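Beta-galacturonidase (Eisenbergiella tayi, PDB 6NCX) is a family 2 glycoside hydrolase that binds galacturonic acid in its active site and probably cleaves terminal beta-linked uronic acids from glycosides. Local coordinates at residues F461-I466 and E502-V507; W331-A336 and I375-A380. All blocks are in the same frame, centred on the assembly; numbering follows the deposited sequence.

Interaction 1 of 2, residues F461-I466 and E502-V507; sequences FLITEI and EGCSGV. With ADA (alpha-D-galactopyranuronic acid), chain I.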
loop_
_atom_site.group_PDB
_atom_site.type_symbol
_atom_site.label_atom_id
_atom_site.label_comp_id
_atom_site.label_asym_id
_atom_site.label_seq_id
_atom_site.Cartn_x
_atom_site.Cartn_y
_atom_site.Cartn_z
ATOM N N PHE C 461 36.000 -5.626 -19.180
ATOM C CA PHE C 461 35.161 -4.477 -18.858
ATOM C C PHE C 461 33.837 -4.953 -18.269
ATOM O O PHE C 461 33.173 -5.818 -18.845
ATOM C CB PHE C 461 34.928 -3.629 -20.117
ATOM C CG PHE C 461 33.958 -2.495 -19.931
ATOM C CD1 PHE C 461 34.271 -1.412 -19.117
ATOM C CD2 PHE C 461 32.735 -2.495 -20.597
ATOM C CE1 PHE C 461 33.372 -0.355 -18.954
ATOM C CE2 PHE C 461 31.838 -1.441 -20.435
ATOM C CZ PHE C 461 32.162 -0.371 -19.615
ATOM N N LEU C 462 33.450 -4.379 -17.132
ATOM C CA LEU C 462 32.200 -4.725 -16.462
ATOM C C LEU C 462 31.389 -3.469 -16.193
ATOM O O LEU C 462 31.946 -2.418 -15.864
ATOM C CB LEU C 462 32.437 -5.434 -15.118
ATOM C CG LEU C 462 33.069 -6.823 -15.122
ATOM C CD1 LEU C 462 33.649 -7.113 -13.763
ATOM C CD2 LEU C 462 32.061 -7.892 -15.533
ATOM N N ILE C 463 30.071 -3.581 -16.329
ATOM C CA ILE C 463 29.172 -2.577 -15.785
ATOM C C ILE C 463 28.865 -3.043 -14.364
ATOM O O ILE C 463 28.105 -3.983 -14.146
ATOM C CB ILE C 463 27.924 -2.385 -16.647
ATOM C CG1 ILE C 463 28.298 -1.687 -17.959
ATOM C CG2 ILE C 463 26.891 -1.549 -15.912
ATOM C CD1 ILE C 463 28.671 -0.240 -17.776
ATOM N N THR C 464 29.523 -2.425 -13.393
ATOM C CA THR C 464 29.362 -2.831 -12.007
ATOM C C THR C 464 28.117 -2.242 -11.355
ATOM O O THR C 464 27.774 -2.655 -10.249
ATOM C CB THR C 464 30.618 -2.464 -11.205
ATOM O OG1 THR C 464 31.135 -1.198 -11.640
ATOM C CG2 THR C 464 31.664 -3.518 -11.426
ATOM N N GLU C 465 27.412 -1.335 -12.023
ATOM C CA GLU C 465 26.148 -0.827 -11.509
ATOM C C GLU C 465 25.299 -0.315 -12.664
ATOM O O GLU C 465 25.763 0.498 -13.462
ATOM C CB GLU C 465 26.377 0.294 -10.492
ATOM C CG GLU C 465 26.773 -0.186 -9.122
ATOM C CD GLU C 465 26.893 0.930 -8.123
ATOM O OE1 GLU C 465 27.686 0.782 -7.158
ATOM O OE2 GLU C 465 26.196 1.955 -8.308
ATOM N N ILE C 466 24.058 -0.793 -12.736
ATOM C CA ILE C 466 23.021 -0.190 -13.562
ATOM C C ILE C 466 21.693 -0.623 -12.957
ATOM O O ILE C 466 21.601 -1.668 -12.311
ATOM C CB ILE C 466 23.170 -0.611 -15.050
ATOM C CG1 ILE C 466 22.331 0.253 -15.993
ATOM C CG2 ILE C 466 22.807 -2.049 -15.242
ATOM C CD1 ILE C 466 22.911 0.289 -17.434
ATOM N N GLU C 502 29.805 -5.432 -27.215
ATOM C CA GLU C 502 31.028 -6.193 -27.455
ATOM C C GLU C 502 32.156 -5.652 -26.585
ATOM O O GLU C 502 32.360 -4.438 -26.502
ATOM C CB GLU C 502 31.430 -6.121 -28.924
ATOM C CG GLU C 502 32.428 -7.185 -29.356
ATOM C CD GLU C 502 31.730 -8.437 -29.874
ATOM O OE1 GLU C 502 31.553 -9.391 -29.088
ATOM O OE2 GLU C 502 31.336 -8.461 -31.065
ATOM N N GLY C 503 32.874 -6.557 -25.922
ATOM C CA GLY C 503 33.917 -6.195 -24.985
ATOM C C GLY C 503 33.498 -6.176 -23.524
ATOM O O GLY C 503 34.372 -6.069 -22.646
ATOM N N CYS C 504 32.200 -6.284 -23.237
ATOM C CA CYS C 504 31.686 -6.236 -21.876
ATOM C C CYS C 504 31.453 -7.651 -21.361
ATOM O O CYS C 504 30.778 -8.451 -22.015
ATOM C CB CYS C 504 30.390 -5.424 -21.817
ATOM S SG CYS C 504 29.585 -5.360 -20.193
ATOM N N SER C 505 32.006 -7.952 -20.182
ATOM C CA SER C 505 31.925 -9.283 -19.593
ATOM C C SER C 505 30.655 -9.518 -18.778
ATOM O O SER C 505 30.422 -10.645 -18.320
ATOM C CB SER C 505 33.160 -9.538 -18.717
ATOM O OG SER C 505 34.340 -9.601 -19.514
ATOM N N GLY C 506 29.814 -8.513 -18.603
ATOM C CA GLY C 506 28.567 -8.710 -17.902
ATOM C C GLY C 506 28.287 -7.524 -17.008
ATOM O O GLY C 506 28.872 -6.455 -17.180
ATOM N N VAL C 507 27.416 -7.742 -16.022
ATOM C CA VAL C 507 26.802 -6.641 -15.292
ATOM C C VAL C 507 26.449 -7.095 -13.883
ATOM O O VAL C 507 26.160 -8.270 -13.643
ATOM C CB VAL C 507 25.550 -6.101 -16.044
ATOM C CG1 VAL C 507 24.555 -7.232 -16.352
ATOM C CG2 VAL C 507 24.878 -4.973 -15.255
HETATM C C1 ADA I . 26.270 4.970 -6.950
HETATM C C2 ADA I . 26.705 4.241 -5.658
HETATM C C3 ADA I . 25.648 3.462 -4.967
HETATM C C4 ADA I . 24.287 4.064 -5.034
HETATM C C5 ADA I . 23.942 4.534 -6.452
HETATM C C6 ADA I . 22.578 5.221 -6.560
HETATM O O1 ADA I . 26.322 4.128 -8.079
HETATM O O2 ADA I . 27.816 3.441 -5.942
HETATM O O3 ADA I . 26.016 3.247 -3.623
HETATM O O4 ADA I . 24.204 5.175 -4.172
HETATM O O5 ADA I . 24.924 5.515 -6.891
HETATM O O6B ADA I . 21.523 4.679 -6.134
HETATM O O6A ADA I . 22.535 6.357 -7.094
HETATM O O HOH W 1 35.218 -7.707 -21.042
#
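Phe-461 meets Cys-504 obliquely through ring atom CD2, which, with CG anti to the backbone N (chi1 174°), comes within 3.9 Å of Cys-504 CB, neither over the face nor at the edge. The sulfur lies farther out, Cys-504 SG standing 5.3 Å from the centroid of the Phe-461 ring in an oblique sulfur-aromatic contact. SG also accepts the N-H of Gly-506, a long bond within the segment that helps to hold it. Gly-503 O meets Phe-461 at the ring edge, near its plane. One residue on, Leu-462 reaches across with branch CD2 to touch Ser-505 CB at 3.7 Å. Two backbone bonds join the segments: Ser-505 N donates to Phe-461 O at 2.8 Å, almost straight at 172°, and Ile-463 N donates to Gly-506 O. They tie neighbouring parallel strands of the TIM barrel, 461-466 and 504-509, linked as a beta-alpha-beta unit through helix 484-499, the two short axes 17° apart. Gly-503 and Gly-506 adopt positive-phi conformations in which any side chain would collide with the carbonyl oxygen of the residue before. Val-507 turns CG2 toward two isoleucines. It meets Ile-466 CG2 at 3.6 Å, the side chains crossing at about a right angle, and Ile-463 CG2 more obliquely at 4.0 Å; Val-498 of helix 484-499 packs against both Ile-463 and Val-507. A water accepts the N-H of Phe-461 and the hydroxyl of Ser-505. Glu-465 points away from strand 504-509 and receives the O2 hydroxyl of galacturonic acid on OE1 at 2.9 Å. Arg-309 forms a salt bridge to the same OE1, and Tyr-430 OH is hydrogen-bonded to OE2.

Interaction 2 of 2, residues W331-A336 and I375-A380; sequences WEENHA and ILNECA. With ADA (alpha-D-galactopyranuronic acid), chain I.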
loop_
_atom_site.group_PDB
_atom_site.type_symbol
_atom_site.label_atom_id
_atom_site.label_comp_id
_atom_site.label_asym_id
_atom_site.label_seq_id
_atom_site.Cartn_x
_atom_site.Cartn_y
_atom_site.Cartn_z
ATOM N N TRP C 331 32.340 -10.622 -6.294
ATOM C CA TRP C 331 33.169 -9.421 -6.230
ATOM C C TRP C 331 33.104 -8.907 -4.795
ATOM O O TRP C 331 32.010 -8.572 -4.301
ATOM C CB TRP C 331 32.660 -8.381 -7.234
ATOM C CG TRP C 331 33.189 -6.957 -7.142
ATOM C CD1 TRP C 331 33.204 -6.140 -6.041
ATOM C CD2 TRP C 331 33.688 -6.163 -8.231
ATOM N NE1 TRP C 331 33.719 -4.899 -6.370
ATOM C CE2 TRP C 331 34.030 -4.890 -7.706
ATOM C CE3 TRP C 331 33.901 -6.410 -9.592
ATOM C CZ2 TRP C 331 34.566 -3.862 -8.505
ATOM C CZ3 TRP C 331 34.447 -5.383 -10.390
ATOM C CH2 TRP C 331 34.763 -4.127 -9.838
ATOM N N GLU C 332 34.253 -8.894 -4.111
ATOM C CA GLU C 332 34.350 -8.370 -2.750
ATOM C C GLU C 332 35.256 -7.151 -2.749
ATOM O O GLU C 332 36.324 -7.168 -3.372
ATOM C CB GLU C 332 34.877 -9.418 -1.762
ATOM C CG GLU C 332 35.142 -8.807 -0.399
ATOM C CD GLU C 332 34.976 -9.763 0.771
ATOM O OE1 GLU C 332 33.849 -9.890 1.283
ATOM O OE2 GLU C 332 35.988 -10.353 1.196
ATOM N N GLU C 333 34.830 -6.095 -2.059
ATOM C CA GLU C 333 35.541 -4.828 -2.100
ATOM C C GLU C 333 35.735 -4.266 -0.692
ATOM O O GLU C 333 35.031 -4.633 0.259
ATOM C CB GLU C 333 34.808 -3.810 -3.010
ATOM C CG GLU C 333 33.368 -3.429 -2.627
ATOM C CD GLU C 333 32.736 -2.459 -3.637
ATOM O OE1 GLU C 333 31.981 -1.550 -3.212
ATOM O OE2 GLU C 333 32.994 -2.596 -4.861
ATOM N N ASN C 334 36.719 -3.371 -0.561
ATOM C CA ASN C 334 36.921 -2.712 0.721
ATOM C C ASN C 334 35.773 -1.724 0.975
ATOM O O ASN C 334 34.928 -1.466 0.112
ATOM C CB ASN C 334 38.317 -2.060 0.793
ATOM C CG ASN C 334 38.468 -0.765 -0.051
ATOM O OD1 ASN C 334 37.723 -0.496 -0.997
ATOM N ND2 ASN C 334 39.477 0.033 0.304
ATOM N N HIS C 335 35.709 -1.215 2.199
ATOM C CA HIS C 335 34.597 -0.372 2.628
ATOM C C HIS C 335 34.857 1.063 2.214
ATOM O O HIS C 335 35.687 1.748 2.822
ATOM C CB HIS C 335 34.383 -0.439 4.136
ATOM C CG HIS C 335 33.297 0.474 4.606
ATOM N ND1 HIS C 335 33.277 1.033 5.866
ATOM C CD2 HIS C 335 32.193 0.936 3.971
ATOM C CE1 HIS C 335 32.209 1.802 5.985
ATOM N NE2 HIS C 335 31.531 1.757 4.850
ATOM N N ALA C 336 34.131 1.524 1.198
ATOM C CA ALA C 336 34.193 2.904 0.723
ATOM C C ALA C 336 33.161 3.095 -0.386
ATOM O O ALA C 336 33.020 2.233 -1.264
ATOM C CB ALA C 336 35.598 3.265 0.213
ATOM N N ILE C 375 38.011 -1.946 -4.991
ATOM C CA ILE C 375 38.398 -0.906 -4.048
ATOM C C ILE C 375 37.616 0.360 -4.364
ATOM O O ILE C 375 37.157 0.568 -5.490
ATOM C CB ILE C 375 39.926 -0.583 -4.052
ATOM C CG1 ILE C 375 40.391 -0.046 -5.410
ATOM C CG2 ILE C 375 40.752 -1.768 -3.623
ATOM C CD1 ILE C 375 41.773 0.632 -5.341
ATOM N N LEU C 376 37.455 1.196 -3.335
ATOM C CA LEU C 376 37.133 2.617 -3.474
ATOM C C LEU C 376 36.004 2.869 -4.480
ATOM O O LEU C 376 36.153 3.623 -5.442
ATOM C CB LEU C 376 38.391 3.407 -3.853
ATOM C CG LEU C 376 39.498 3.363 -2.791
ATOM C CD1 LEU C 376 40.755 4.127 -3.224
ATOM C CD2 LEU C 376 38.976 3.874 -1.448
ATOM N N ASN C 377 34.859 2.221 -4.235
ATOM C CA ASN C 377 33.670 2.456 -5.054
ATOM C C ASN C 377 33.361 3.942 -5.238
ATOM O O ASN C 377 32.983 4.641 -4.286
ATOM C CB ASN C 377 32.439 1.759 -4.456
ATOM C CG ASN C 377 31.161 2.115 -5.206
ATOM O OD1 ASN C 377 30.839 1.532 -6.256
ATOM N ND2 ASN C 377 30.442 3.097 -4.689
ATOM N N GLU C 378 33.524 4.427 -6.474
ATOM C CA GLU C 378 33.159 5.791 -6.863
ATOM C C GLU C 378 33.909 6.866 -6.071
ATOM O O GLU C 378 33.372 7.953 -5.838
ATOM C CB GLU C 378 31.652 6.021 -6.733
ATOM C CG GLU C 378 30.788 5.284 -7.748
ATOM C CD GLU C 378 29.414 5.941 -7.922
ATOM O OE1 GLU C 378 28.998 6.727 -7.038
ATOM O OE2 GLU C 378 28.762 5.689 -8.954
ATOM N N CYS C 379 35.159 6.616 -5.676
ATOM C CA CYS C 379 35.930 7.677 -5.042
ATOM C C CYS C 379 36.615 8.553 -6.104
ATOM O O CYS C 379 36.376 8.409 -7.305
ATOM C CB CYS C 379 36.889 7.084 -4.019
ATOM S SG CYS C 379 35.968 6.269 -2.692
ATOM N N ALA C 380 37.461 9.496 -5.667
ATOM C CA ALA C 380 37.934 10.593 -6.521
ATOM C C ALA C 380 39.116 10.169 -7.403
ATOM O O ALA C 380 40.219 10.716 -7.338
ATOM C CB ALA C 380 38.297 11.800 -5.665
HETATM C C1 ADA I . 26.270 4.970 -6.950
HETATM C C2 ADA I . 26.705 4.241 -5.658
HETATM C C3 ADA I . 25.648 3.462 -4.967
HETATM C C4 ADA I . 24.287 4.064 -5.034
HETATM C C5 ADA I . 23.942 4.534 -6.452
HETATM C C6 ADA I . 22.578 5.221 -6.560
HETATM O O1 ADA I . 26.322 4.128 -8.079
HETATM O O2 ADA I . 27.816 3.441 -5.942
HETATM O O3 ADA I . 26.016 3.247 -3.623
HETATM O O4 ADA I . 24.204 5.175 -4.172
HETATM O O5 ADA I . 24.924 5.515 -6.891
HETATM O O6B ADA I . 21.523 4.679 -6.134
HETATM O O6A ADA I . 22.535 6.357 -7.094
HETATM O O HOH W 2 34.732 -0.601 -6.356
HETATM O O HOH W 3 34.730 0.143 -2.341
#
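Asn-334 turns CG in between its own backbone N and carbonyl carbon (chi1 74°), bringing the amide across to the chain at Ile-375 and Leu-376. OD1 accepts Leu-376 N at 2.9 Å, in the carbonyl plane and on a lone pair. An alanine here is likely to leave that buried N-H without its side-chain acceptor and the turn less firmly tied to the chain just after strand 329-333. Asn-377 has CG anti to its N (chi1 174°), and CB rests 3.3 Å from Ala-336 O while the amide reaches for the sugar. Its ND2 donates to O2 of galacturonic acid at 2.9 Å; OD1 is bound by Arg-309. Glu-333 brings OE1 to 3.6 Å from Asn-377 CB, its carboxylate 41° from the amide plane. OE2 takes Trp-331 NE1 on its anti side and a salt bridge from Arg-309, and OE1 binds His-312. Behind, Ala-336 CB packs on Leu-376 CD2 at 3.8 Å. Leu-376 to Cys-379 form a type II turn after the fourth barrel strand, presenting adjacent Asn-377 and Glu-378 to the sugar, as the Asn-Glu pair does in the TIM-barrel active sites of family 2 hydrolases.

How the interactions relate
Both contacts belong to one TIM barrel, their centres about 17 Å apart, and their nearest parts converge on the galacturonic acid. Interaction 1 contributes Glu-465 and interaction 2 Asn-377, which reach the same sugar hydroxyl, O2, one as acceptor and the other as donor. The two side chains pack together, Glu-465 OE1 lying 3.4 Å from Asn-377 OD1. Arg-309 binds both of these oxygens as well as Glu-333, and so joins the polar groups of the two contacts. Deeper in the barrel, Trp-331 of interaction 2 bears on strand 461-466: its CZ3 is 3.5 Å from Thr-464 CG2 and 3.9 Å from Leu-462 CD1.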